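Side-chain contacts in lactaldehyde dehydrogenase (Methanocaldococcus jannaschii, PDB 3PQA), which oxidises lactaldehyde to lactate with NAD as the preferred cofactor, a step in the biosynthesis of coenzyme F420: residues Q273-V278 and M432-V437; L426-N431 and G443-K448; L228-A233 and I238-G243; N246-L251 and N261-G266; K409-L414 and V419-S424. All coordinates share one frame; numbering follows the deposited sequence.

Contact 1 (Q273-V278 and M432-V437); sequences QVCISV and MPFGGV
Cys275 and Ile276, the central pair of a type I beta turn running from Val274 to Ser277, face Phe434 across a wide backbone gap whose closest approach, CA of Ile276 to CA of Gly435, is 9.8 Å. The turn is closed by the bond from Ser277 N to Val274 O, and its two central residues are bridged to the other loop by a single aromatic side chain. With CG of Phe434 anti to the backbone N, the chi1 of 172° carries the ring toward the turn, rim first. Ile276 comes from the opposite direction: its CG2 methyl lies in the ring plane, 3.8 Å from CE1 of Phe434. Beside it, Cys275 SG stands 4.0 Å from Phe434 CZ and 5.4 Å from the ring centroid, 88° off the ring normal, which makes this an edge-on sulfur-aromatic contact. The ring is held in turn by its neighbours, since His396 meets it nearly at a right angle and Arg428 packs against it. A serine in place of Phe434 would take away the whole ring, and Cys275 SG and the Ile276 methyls would probably face a gap, with less to fix where the thiol points. Cys275 is the probable catalytic cysteine, as in related aldehyde dehydrogenases. Its sulfur is thus approached here by the CZ corner of the ring edge, a weakly polar neighbour that may limit where the thiol turns, consistent with a role in placing it.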
# COMPACT_ATOMS: atom_id res chain seq x y z
N GLN B 273 1.05 -19.48 30.64
CA GLN B 273 1.04 -20.41 29.51
C GLN B 273 0.71 -19.67 28.21
O GLN B 273 -0.20 -20.05 27.47
CB GLN B 273 0.05 -21.56 29.73
CG GLN B 273 0.30 -22.30 31.04
CD GLN B 273 -0.75 -23.36 31.31
OE1 GLN B 273 -0.45 -24.56 31.25
NE2 GLN B 273 -1.97 -22.94 31.58
N VAL B 274 1.44 -18.59 27.95
CA VAL B 274 1.26 -17.82 26.71
C VAL B 274 2.62 -17.69 26.03
O VAL B 274 3.64 -17.51 26.71
CB VAL B 274 0.65 -16.41 26.96
CG1 VAL B 274 0.08 -15.83 25.65
CG2 VAL B 274 -0.42 -16.43 28.04
N CYS B 275 2.66 -17.80 24.70
CA CYS B 275 3.95 -17.73 24.02
C CYS B 275 4.66 -16.41 24.29
O CYS B 275 5.88 -16.35 24.23
CB CYS B 275 3.85 -17.96 22.53
SG CYS B 275 2.78 -16.84 21.73
N ILE B 276 3.89 -15.35 24.58
CA ILE B 276 4.45 -14.02 24.86
C ILE B 276 4.42 -13.61 26.35
O ILE B 276 4.65 -12.44 26.69
CB ILE B 276 3.82 -12.91 23.97
CG1 ILE B 276 2.29 -12.97 24.01
CG2 ILE B 276 4.34 -13.02 22.54
CD1 ILE B 276 1.61 -11.86 23.20
N SER B 277 4.15 -14.58 27.23
CA SER B 277 4.27 -14.40 28.68
C SER B 277 5.65 -13.90 29.08
O SER B 277 6.65 -14.17 28.41
CB SER B 277 4.01 -15.73 29.42
OG SER B 277 2.68 -16.17 29.26
N VAL B 278 5.68 -13.14 30.17
CA VAL B 278 6.93 -12.62 30.70
C VAL B 278 7.82 -13.82 31.07
O VAL B 278 7.41 -14.69 31.85
CB VAL B 278 6.66 -11.75 31.96
CG1 VAL B 278 7.96 -11.42 32.73
CG2 VAL B 278 5.88 -10.47 31.56
N MET B 432 -2.55 -6.59 14.39
CA MET B 432 -1.14 -6.24 14.11
C MET B 432 -0.39 -7.45 13.54
O MET B 432 -0.78 -8.57 13.83
CB MET B 432 -0.46 -5.71 15.40
CG MET B 432 0.08 -6.79 16.35
SD MET B 432 0.76 -6.05 17.90
CE MET B 432 1.79 -7.45 18.40
N PRO B 433 0.66 -7.22 12.72
CA PRO B 433 1.43 -8.41 12.30
C PRO B 433 2.12 -8.98 13.52
O PRO B 433 2.69 -8.23 14.31
CB PRO B 433 2.43 -7.86 11.28
CG PRO B 433 2.55 -6.40 11.58
CD PRO B 433 1.20 -5.97 12.16
N PHE B 434 2.04 -10.30 13.69
CA PHE B 434 2.49 -10.91 14.94
C PHE B 434 3.35 -12.13 14.68
O PHE B 434 2.97 -13.03 13.94
CB PHE B 434 1.27 -11.33 15.78
CG PHE B 434 1.63 -12.14 17.01
CD1 PHE B 434 2.33 -11.55 18.05
CD2 PHE B 434 1.26 -13.48 17.11
CE1 PHE B 434 2.67 -12.31 19.20
CE2 PHE B 434 1.59 -14.24 18.24
CZ PHE B 434 2.29 -13.66 19.28
N GLY B 435 4.53 -12.17 15.29
CA GLY B 435 5.37 -13.35 15.15
C GLY B 435 6.79 -13.14 15.62
O GLY B 435 7.11 -12.08 16.14
N GLY B 436 7.62 -14.16 15.44
CA GLY B 436 8.97 -14.19 16.05
C GLY B 436 10.12 -14.32 15.06
O GLY B 436 9.92 -14.74 13.92
N VAL B 437 11.31 -13.95 15.52
CA VAL B 437 12.56 -14.19 14.78
C VAL B 437 13.37 -15.23 15.54
O VAL B 437 12.89 -15.79 16.53
CB VAL B 437 13.34 -12.87 14.54
CG1 VAL B 437 12.49 -11.92 13.69
CG2 VAL B 437 13.74 -12.18 15.87

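Contact 2 (L426-N431 and G443-K448); sequences LFRQDN and GREGVK
Arg428 reaches Gly446 with the edge of its guanidinium group: NH2 lies 3.6 Å from Gly446 N, close to the guanidinium plane, and 3.9 Å from Glu445 CB. A second touch is made by the backbone, where Asp430 O sits 3.7 Å from Gly446 CA. One water joins the same two segments, donating to Asp430 O at 2.7 Å and accepting from Val447 N at 2.8 Å, just where Gly446, as N-cap, leads into helix 447-453. Gly446 has a positive phi of 100°; a CB there would jam against the carbonyl oxygen of Glu445 and come to 3.6 Å from Asp430 O, so the glycine lets the loops approach. Further out, the extended Arg428 chain carries its charge past Asp430, whose OD1 hovers over one face of the guanidinium, 3.6 Å from Arg428 NE, a long ion pair to which no N-H points. Glu445 OE1 is 4.5 Å from Arg428 NH2, beyond a salt bridge. The carboxylates have firmer partners: Asn145 for Asp430 OD2 and Lys150 for Glu445 OE2. Arg428 thus meets its two acidic neighbours by proximity, in a largely buried set of charges that would probably stabilise one another near Glu241, an active-site residue inferred from relatives.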
# COMPACT_ATOMS: atom_id res chain seq x y z
N LEU B 426 3.41 -9.39 26.90
CA LEU B 426 2.11 -10.06 26.64
C LEU B 426 1.18 -9.33 25.65
O LEU B 426 0.20 -9.92 25.13
CB LEU B 426 1.39 -10.35 27.97
CG LEU B 426 0.16 -11.24 27.92
CD1 LEU B 426 0.55 -12.69 27.75
CD2 LEU B 426 -0.63 -11.07 29.20
N PHE B 427 1.49 -8.09 25.31
CA PHE B 427 0.62 -7.33 24.43
C PHE B 427 0.54 -7.89 23.00
O PHE B 427 1.55 -8.13 22.36
CB PHE B 427 1.02 -5.85 24.39
CG PHE B 427 0.11 -5.04 23.54
CD1 PHE B 427 -1.11 -4.61 24.04
CD2 PHE B 427 0.42 -4.77 22.21
CE1 PHE B 427 -1.99 -3.88 23.24
CE2 PHE B 427 -0.45 -4.05 21.40
CZ PHE B 427 -1.66 -3.61 21.92
N ARG B 428 -0.68 -8.11 22.52
CA ARG B 428 -0.91 -8.37 21.10
C ARG B 428 -2.25 -7.79 20.68
O ARG B 428 -3.29 -8.21 21.18
CB ARG B 428 -0.89 -9.87 20.79
CG ARG B 428 -1.21 -10.17 19.32
CD ARG B 428 -1.64 -11.60 19.13
NE ARG B 428 -1.86 -11.88 17.70
CZ ARG B 428 -2.07 -13.09 17.19
NH1 ARG B 428 -2.08 -14.18 17.97
NH2 ARG B 428 -2.24 -13.21 15.88
N GLN B 429 -2.23 -6.81 19.78
CA GLN B 429 -3.48 -6.30 19.21
C GLN B 429 -3.77 -7.23 18.06
O GLN B 429 -2.89 -7.46 17.22
CB GLN B 429 -3.32 -4.85 18.75
CG GLN B 429 -4.63 -4.20 18.29
CD GLN B 429 -4.48 -2.71 18.19
OE1 GLN B 429 -4.33 -2.03 19.20
NE2 GLN B 429 -4.48 -2.20 16.97
N ASP B 430 -4.97 -7.80 18.00
CA ASP B 430 -5.19 -8.91 17.04
C ASP B 430 -4.95 -8.51 15.58
O ASP B 430 -4.59 -9.36 14.76
CB ASP B 430 -6.56 -9.60 17.22
CG ASP B 430 -6.47 -10.93 18.03
OD1 ASP B 430 -5.38 -11.38 18.42
OD2 ASP B 430 -7.52 -11.55 18.25
N ASN B 431 -5.14 -7.23 15.24
CA ASN B 431 -4.94 -6.78 13.85
C ASN B 431 -3.50 -6.37 13.47
O ASN B 431 -3.26 -5.90 12.35
CB ASN B 431 -5.93 -5.67 13.45
CG ASN B 431 -5.58 -4.32 14.06
OD1 ASN B 431 -4.86 -4.25 15.04
ND2 ASN B 431 -6.12 -3.25 13.48
N GLY B 443 7.17 -16.37 9.42
CA GLY B 443 5.92 -15.74 9.00
C GLY B 443 5.22 -14.92 10.07
O GLY B 443 5.62 -14.90 11.24
N ARG B 444 4.14 -14.25 9.67
CA ARG B 444 3.39 -13.40 10.59
C ARG B 444 1.91 -13.75 10.55
O ARG B 444 1.37 -14.04 9.48
CB ARG B 444 3.60 -11.91 10.27
CG ARG B 444 5.04 -11.41 10.46
CD ARG B 444 5.46 -11.40 11.94
NE ARG B 444 6.86 -11.01 12.15
CZ ARG B 444 7.91 -11.82 11.99
NH1 ARG B 444 7.74 -13.08 11.59
NH2 ARG B 444 9.14 -11.38 12.23
N GLU B 445 1.27 -13.76 11.72
CA GLU B 445 -0.17 -13.90 11.83
C GLU B 445 -0.85 -12.55 12.14
O GLU B 445 -0.20 -11.49 12.14
CB GLU B 445 -0.56 -15.02 12.82
CG GLU B 445 -0.26 -16.43 12.30
CD GLU B 445 -1.00 -17.55 13.05
OE1 GLU B 445 -1.63 -17.30 14.10
OE2 GLU B 445 -0.91 -18.71 12.60
N GLY B 446 -2.15 -12.58 12.38
CA GLY B 446 -2.97 -11.38 12.14
C GLY B 446 -3.60 -11.67 10.79
O GLY B 446 -2.89 -11.99 9.84
N VAL B 447 -4.93 -11.56 10.71
CA VAL B 447 -5.71 -12.01 9.54
C VAL B 447 -5.12 -11.58 8.20
O VAL B 447 -4.89 -12.42 7.31
CB VAL B 447 -7.22 -11.64 9.70
CG1 VAL B 447 -8.00 -11.78 8.40
CG2 VAL B 447 -7.83 -12.53 10.80
N LYS B 448 -4.82 -10.29 8.06
CA LYS B 448 -4.35 -9.76 6.78
C LYS B 448 -3.02 -10.41 6.37
O LYS B 448 -2.80 -10.73 5.20
CB LYS B 448 -4.21 -8.24 6.88
CG LYS B 448 -3.87 -7.57 5.57
CD LYS B 448 -3.54 -6.11 5.79
CE LYS B 448 -3.28 -5.45 4.44
NZ LYS B 448 -2.90 -4.01 4.54
O HOH W 1 -6.16 -10.08 12.70

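Contact 3 (L228-A233 and I238-G243); sequences LITKKA and IALELG
Ile229 and Leu240 meet inside a beta-alpha-beta unit, strand 216-220, helix 223-232 and strand 237-241, of the Rossmann-like NAD-binding domain of aldehyde dehydrogenases. Ile229 is the first of residues 228-233 to touch 238-243. Its CG2 methyl lies 4.1 Å from Leu240 CD2, the two side chains running alongside each other with reversed sense, while Phe219 and Val209 also pack on it. In the backbone, Ile229 O accepts from both Lys232 N and Ala233 N. Thr230 follows and turns its methyl, not its hydroxyl, to the same leucine, the one that precedes the probable active-site Glu241 along the strand. At a chi1 of 70° its OG1 sits between the backbone N and the carbonyl carbon, where it bonds back to Glu227 O, and CG2 is left to press on Leu240 CD1 at 3.6 Å. The threonine side chain stands roughly perpendicular to that of the leucine. Between them, Ile229 and Thr230 share out the fork of Leu240, one methyl to each of two successive helix residues. Gly234 of a second subunit also packs on Thr230, and Phe235 of that subunit on Leu240. Ala233 brings the walk to its close with a methyl facing the start of the strand segment, its CB 3.9 Å from Ile238 CD1.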
# COMPACT_ATOMS: atom_id res chain seq x y z
N LEU B 228 11.43 -29.31 14.44
CA LEU B 228 11.23 -30.61 13.78
C LEU B 228 10.34 -30.50 12.53
O LEU B 228 10.57 -31.18 11.54
CB LEU B 228 10.66 -31.64 14.77
CG LEU B 228 10.98 -33.12 14.53
CD1 LEU B 228 12.25 -33.50 15.27
CD2 LEU B 228 9.83 -34.00 15.00
N ILE B 229 9.33 -29.63 12.58
CA ILE B 229 8.51 -29.37 11.39
C ILE B 229 9.38 -28.91 10.22
O ILE B 229 9.23 -29.45 9.11
CB ILE B 229 7.32 -28.41 11.68
CG1 ILE B 229 6.30 -29.10 12.59
CG2 ILE B 229 6.66 -27.93 10.39
CD1 ILE B 229 5.17 -28.20 13.07
N THR B 230 10.30 -27.97 10.46
CA THR B 230 11.21 -27.49 9.39
C THR B 230 12.03 -28.63 8.75
O THR B 230 12.37 -28.57 7.57
CB THR B 230 12.15 -26.31 9.82
OG1 THR B 230 13.15 -26.76 10.74
CG2 THR B 230 11.37 -25.17 10.44
N LYS B 231 12.29 -29.69 9.53
CA LYS B 231 13.07 -30.84 9.05
C LYS B 231 12.23 -31.93 8.37
O LYS B 231 12.77 -32.82 7.71
CB LYS B 231 13.90 -31.46 10.19
CG LYS B 231 14.84 -30.48 10.89
CD LYS B 231 15.65 -31.16 11.99
CE LYS B 231 16.27 -30.15 12.94
NZ LYS B 231 16.99 -29.03 12.24
N LYS B 232 10.91 -31.87 8.53
CA LYS B 232 10.03 -32.94 8.04
C LYS B 232 9.01 -32.50 7.00
O LYS B 232 8.45 -33.35 6.30
CB LYS B 232 9.29 -33.59 9.21
CG LYS B 232 10.12 -34.51 10.07
CD LYS B 232 9.33 -34.97 11.29
CE LYS B 232 8.14 -35.86 10.92
NZ LYS B 232 8.41 -37.33 10.90
N ALA B 233 8.75 -31.19 6.90
CA ALA B 233 7.68 -30.68 6.04
C ALA B 233 7.94 -30.87 4.55
O ALA B 233 7.00 -31.13 3.78
CB ALA B 233 7.39 -29.20 6.35
N ILE B 238 5.65 -22.79 4.90
CA ILE B 238 5.69 -23.04 6.34
C ILE B 238 5.54 -21.74 7.12
O ILE B 238 6.29 -20.79 6.90
CB ILE B 238 7.03 -23.70 6.77
CG1 ILE B 238 7.25 -25.01 6.03
CG2 ILE B 238 7.06 -23.93 8.29
CD1 ILE B 238 8.67 -25.53 6.11
N ALA B 239 4.57 -21.72 8.02
CA ALA B 239 4.41 -20.64 9.00
C ALA B 239 4.47 -21.24 10.40
O ALA B 239 3.81 -22.24 10.68
CB ALA B 239 3.10 -19.89 8.77
N LEU B 240 5.29 -20.65 11.27
CA LEU B 240 5.50 -21.14 12.63
C LEU B 240 5.36 -20.01 13.63
O LEU B 240 5.95 -18.92 13.45
CB LEU B 240 6.89 -21.78 12.76
CG LEU B 240 7.28 -22.92 11.81
CD1 LEU B 240 8.73 -23.29 12.03
CD2 LEU B 240 6.36 -24.13 11.99
N GLU B 241 4.56 -20.25 14.66
CA GLU B 241 4.40 -19.30 15.76
C GLU B 241 4.76 -20.08 17.01
O GLU B 241 4.00 -20.95 17.46
CB GLU B 241 2.96 -18.77 15.84
CG GLU B 241 2.55 -17.86 14.69
CD GLU B 241 3.09 -16.43 14.80
OE1 GLU B 241 3.57 -16.02 15.88
OE2 GLU B 241 3.01 -15.72 13.79
N LEU B 242 5.94 -19.80 17.56
CA LEU B 242 6.50 -20.65 18.58
C LEU B 242 6.59 -19.83 19.87
O LEU B 242 5.84 -18.87 20.06
CB LEU B 242 7.84 -21.24 18.12
CG LEU B 242 7.82 -21.81 16.67
CD1 LEU B 242 9.20 -22.20 16.19
CD2 LEU B 242 6.84 -22.97 16.53
N GLY B 243 7.48 -20.20 20.76
CA GLY B 243 7.53 -19.49 22.02
C GLY B 243 8.82 -18.74 22.20
O GLY B 243 9.52 -18.40 21.24

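Contact 4 (N246-L251 and N261-G266); sequences NPNIVL and NALIKG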
# COMPACT_ATOMS: atom_id res chain seq x y z
N ASN B 246 10.63 -14.39 27.13
CA ASN B 246 10.47 -13.01 26.68
C ASN B 246 10.96 -11.98 27.71
O ASN B 246 10.38 -11.88 28.78
CB ASN B 246 9.02 -12.76 26.30
CG ASN B 246 8.52 -13.76 25.29
OD1 ASN B 246 8.98 -13.80 24.16
ND2 ASN B 246 7.58 -14.58 25.70
N PRO B 247 12.01 -11.23 27.38
CA PRO B 247 12.60 -10.33 28.39
C PRO B 247 11.83 -9.03 28.50
O PRO B 247 11.47 -8.44 27.48
CB PRO B 247 14.01 -10.07 27.85
CG PRO B 247 13.82 -10.10 26.35
CD PRO B 247 12.80 -11.21 26.13
N ASN B 248 11.59 -8.62 29.75
CA ASN B 248 10.88 -7.39 30.03
C ASN B 248 11.82 -6.53 30.86
O ASN B 248 12.23 -6.93 31.92
CB ASN B 248 9.59 -7.70 30.80
CG ASN B 248 8.50 -8.31 29.91
OD1 ASN B 248 7.47 -7.68 29.67
ND2 ASN B 248 8.70 -9.55 29.44
N ILE B 249 12.11 -5.32 30.38
CA ILE B 249 13.20 -4.49 30.90
C ILE B 249 12.62 -3.28 31.60
O ILE B 249 11.78 -2.60 31.03
CB ILE B 249 14.08 -4.00 29.72
CG1 ILE B 249 14.81 -5.19 29.11
CG2 ILE B 249 15.03 -2.84 30.16
CD1 ILE B 249 15.36 -4.96 27.71
N VAL B 250 13.07 -3.02 32.82
CA VAL B 250 12.54 -1.89 33.59
C VAL B 250 13.71 -0.96 33.85
O VAL B 250 14.59 -1.29 34.66
CB VAL B 250 11.91 -2.34 34.93
CG1 VAL B 250 11.39 -1.13 35.75
CG2 VAL B 250 10.78 -3.35 34.69
N LEU B 251 13.73 0.18 33.16
CA LEU B 251 14.80 1.17 33.36
C LEU B 251 14.54 2.00 34.61
O LEU B 251 13.43 2.05 35.11
CB LEU B 251 14.97 2.08 32.14
CG LEU B 251 15.34 1.39 30.82
CD1 LEU B 251 15.75 2.43 29.79
CD2 LEU B 251 16.47 0.41 31.02
N ASN B 261 1.93 -3.16 37.51
CA ASN B 261 0.62 -3.61 37.05
C ASN B 261 0.72 -4.33 35.71
O ASN B 261 0.15 -5.42 35.55
CB ASN B 261 -0.37 -2.44 37.01
CG ASN B 261 -0.72 -1.94 38.40
OD1 ASN B 261 -0.56 -2.66 39.39
ND2 ASN B 261 -1.19 -0.70 38.49
N ALA B 262 1.48 -3.76 34.78
CA ALA B 262 1.62 -4.35 33.44
C ALA B 262 2.32 -5.69 33.53
O ALA B 262 1.95 -6.63 32.82
CB ALA B 262 2.39 -3.42 32.50
N LEU B 263 3.32 -5.80 34.42
CA LEU B 263 4.11 -7.03 34.51
C LEU B 263 3.40 -8.12 35.30
O LEU B 263 3.65 -9.30 35.05
CB LEU B 263 5.52 -6.76 35.04
CG LEU B 263 6.43 -6.00 34.06
CD1 LEU B 263 7.63 -5.39 34.78
CD2 LEU B 263 6.90 -6.90 32.90
N ILE B 264 2.53 -7.74 36.23
CA ILE B 264 1.66 -8.71 36.91
C ILE B 264 0.78 -9.42 35.89
O ILE B 264 0.71 -10.64 35.87
CB ILE B 264 0.84 -8.06 38.07
CG1 ILE B 264 1.75 -7.75 39.26
CG2 ILE B 264 -0.35 -8.94 38.49
CD1 ILE B 264 2.26 -9.00 40.02
N LYS B 265 0.13 -8.66 35.01
CA LYS B 265 -0.67 -9.24 33.92
C LYS B 265 0.19 -10.14 33.02
O LYS B 265 -0.15 -11.30 32.78
CB LYS B 265 -1.33 -8.14 33.07
CG LYS B 265 -2.40 -7.36 33.80
CD LYS B 265 -3.08 -6.38 32.86
CE LYS B 265 -3.45 -5.05 33.56
NZ LYS B 265 -4.76 -5.07 34.28
N GLY B 266 1.31 -9.60 32.55
CA GLY B 266 2.17 -10.30 31.60
C GLY B 266 2.76 -11.58 32.18
O GLY B 266 2.98 -12.57 31.45
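Leu263 carries the whole helix side of this contact, and Asn248 and Val250 answer it from the strand. The purely apolar touch is made by one branch of its fork: CD1 meets Val250 CG2 at 3.8 Å, the two side chains crossing obliquely. The other branch sets a methyl against an amide, with CD2 3.4 Å from Asn248 OD1 and 3.5 Å from Asn248 CB, leucine and asparagine lying side by side but pointing opposite ways. A chi1 of -69° sets Leu263 CG anti to its own carbonyl carbon and points the fork at the strand, where Val278 and Phe400 pack on it as well. The polar part belongs to Asn248, whose amide is buried yet has partners at both ends. ND2 donates a weak, bent bond of 2.9 Å to Asn246 O, and OD1 accepts from Ser425 N, so the leucine methyl rests beside an oxygen already engaged. Two residues earlier, the ND2 of Asn246 bonds to the carbonyl oxygens of Cys275 and Ser277, tying this strand to the loop of the probable catalytic cysteine. In the backbone, Asn248 CA and Leu263 CA are 8.1 Å apart, and Gly266 presents no side chain where the helix next faces the strand. A helix packed in this way on a strand whose sheet neighbours run parallel to it belongs to the beta-alpha-beta unit of strand 246-250, helix 256-268 and strand 278-284, in the catalytic domain of the aldehyde dehydrogenase fold.

Contact 5 (K409-L414 and V419-S424); sequences KFAENL and VVINDS
Val419 plugs the angle between Ala411 and Leu414 at the end of helix 404-413, and its side chain can be followed outward atom by atom. From CB it forks into two methyls. CG1, anti to the backbone N (chi1 179°), points into the helix, 3.9 Å from Ala411 CA, 4.2 Å from Ala411 CB and 4.0 Å from Leu414 CD1. CG2, beside the backbone N, comes to 3.8 Å from Ala411 O and touches Leu414 CB at 4.2 Å. The valine thus meets both the methyl and the carbonyl of Ala411, while Leu414 crosses it at about a right angle. A little further along the strand, Ile421 CD1 reaches Ala411 CB at 4.3 Å. The partners lie in a beta-alpha-beta unit, strand 396-400, helix 404-413 and strand 418-421, and a second subunit covers it: residues 419-421 pair in parallel with a strand of that chain, so the sheet continues across the interface. With an alanine in place of Val419 both gamma methyls are gone, and Leu414 CD1 and the end of the helix would probably lose their support on the strand. The chemistry divides the work: inside the chain it is van der Waals packing, with one methyl against a carbonyl oxygen, whereas the carbonyl oxygens of Ala411 and Leu414 both accept hydrogen bonds from NZ of Lys458 of the second subunit, making this helix end a point where core packing and subunit assembly meet.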
# COMPACT_ATOMS: atom_id res chain seq x y z
N LYS B 409 16.56 3.33 21.10
CA LYS B 409 17.78 2.52 21.10
C LYS B 409 17.43 1.06 21.39
O LYS B 409 17.83 0.16 20.64
CB LYS B 409 18.80 3.05 22.11
CG LYS B 409 20.10 2.23 22.21
CD LYS B 409 20.96 2.71 23.38
CE LYS B 409 21.34 1.55 24.30
NZ LYS B 409 21.59 2.00 25.73
N PHE B 410 16.68 0.83 22.47
CA PHE B 410 16.26 -0.53 22.83
C PHE B 410 15.38 -1.14 21.75
O PHE B 410 15.58 -2.29 21.37
CB PHE B 410 15.56 -0.54 24.19
CG PHE B 410 16.51 -0.62 25.35
CD1 PHE B 410 17.14 0.52 25.83
CD2 PHE B 410 16.78 -1.84 25.98
CE1 PHE B 410 18.01 0.45 26.93
CE2 PHE B 410 17.64 -1.92 27.07
CZ PHE B 410 18.27 -0.77 27.54
N ALA B 411 14.41 -0.36 21.25
CA ALA B 411 13.49 -0.88 20.22
C ALA B 411 14.23 -1.36 18.98
O ALA B 411 13.88 -2.40 18.41
CB ALA B 411 12.44 0.18 19.84
N GLU B 412 15.25 -0.62 18.57
CA GLU B 412 15.99 -1.00 17.37
C GLU B 412 16.95 -2.15 17.61
O GLU B 412 17.13 -2.98 16.71
CB GLU B 412 16.68 0.21 16.76
CG GLU B 412 15.68 1.21 16.20
CD GLU B 412 16.33 2.48 15.74
OE1 GLU B 412 15.62 3.31 15.13
OE2 GLU B 412 17.54 2.65 15.98
N ASN B 413 17.51 -2.23 18.81
CA ASN B 413 18.55 -3.22 19.08
C ASN B 413 18.11 -4.53 19.70
O ASN B 413 18.88 -5.48 19.73
CB ASN B 413 19.66 -2.56 19.91
CG ASN B 413 20.44 -1.56 19.10
OD1 ASN B 413 20.87 -1.85 17.99
ND2 ASN B 413 20.61 -0.37 19.65
N LEU B 414 16.87 -4.58 20.20
CA LEU B 414 16.29 -5.83 20.69
C LEU B 414 15.94 -6.74 19.51
O LEU B 414 15.18 -6.35 18.61
CB LEU B 414 15.05 -5.54 21.54
CG LEU B 414 15.36 -4.95 22.92
CD1 LEU B 414 14.11 -4.40 23.54
CD2 LEU B 414 15.95 -6.03 23.81
N VAL B 419 8.45 -5.51 19.97
CA VAL B 419 8.99 -4.75 21.09
C VAL B 419 7.89 -3.87 21.64
O VAL B 419 7.34 -3.00 20.91
CB VAL B 419 10.16 -3.84 20.68
CG1 VAL B 419 10.68 -3.04 21.91
CG2 VAL B 419 11.28 -4.66 20.04
N VAL B 420 7.57 -4.06 22.92
CA VAL B 420 6.49 -3.30 23.55
C VAL B 420 7.11 -2.26 24.50
O VAL B 420 7.95 -2.60 25.33
CB VAL B 420 5.54 -4.23 24.34
CG1 VAL B 420 4.28 -3.48 24.82
CG2 VAL B 420 5.13 -5.43 23.48
N ILE B 421 6.71 -1.00 24.36
CA ILE B 421 7.22 0.08 25.20
C ILE B 421 6.12 0.48 26.18
O ILE B 421 5.00 0.82 25.77
CB ILE B 421 7.72 1.27 24.35
CG1 ILE B 421 8.97 0.84 23.55
CG2 ILE B 421 8.01 2.50 25.25
CD1 ILE B 421 9.24 1.64 22.27
N ASN B 422 6.43 0.38 27.47
CA ASN B 422 5.52 0.72 28.57
C ASN B 422 4.27 -0.17 28.72
O ASN B 422 3.29 0.20 29.37
CB ASN B 422 5.21 2.23 28.57
CG ASN B 422 6.43 3.05 28.97
OD1 ASN B 422 7.25 2.58 29.76
ND2 ASN B 422 6.57 4.27 28.43
N ASP B 423 4.35 -1.38 28.18
CA ASP B 423 3.44 -2.47 28.54
C ASP B 423 4.29 -3.74 28.46
O ASP B 423 5.40 -3.68 27.92
CB ASP B 423 2.22 -2.52 27.59
CG ASP B 423 1.07 -3.37 28.12
OD1 ASP B 423 1.16 -3.93 29.24
OD2 ASP B 423 0.06 -3.49 27.39
N SER B 424 3.83 -4.86 29.00
CA SER B 424 4.66 -6.08 29.04
C SER B 424 4.71 -6.75 27.67
O SER B 424 3.98 -6.36 26.75
CB SER B 424 4.14 -7.09 30.08
OG SER B 424 3.07 -7.84 29.53

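In the fold
Contacts 1, 2 and 3 converge on the probable active site. Contact 1 holds Cys275 and contact 3 holds Glu241, their centres 15 Å apart; Phe434 O and Glu241 OE2 come within 2.7 Å of each other. Contact 2, centred 9 Å from contact 1, is joined to it by a probable backbone bond of 2.9 Å from Glu445 N to Phe434 O. Contacts 4 and 5, centred 11 Å apart, reach the same sheet and touch through Asn248 and Ser424; contact 4 is also tied to contact 1 through Asn246 ND2, and contact 5 lies away from that site. Contacts 3 and 4, 28 Å apart between centres, lie in the NAD-binding and catalytic domains, their strands consecutive in the chain.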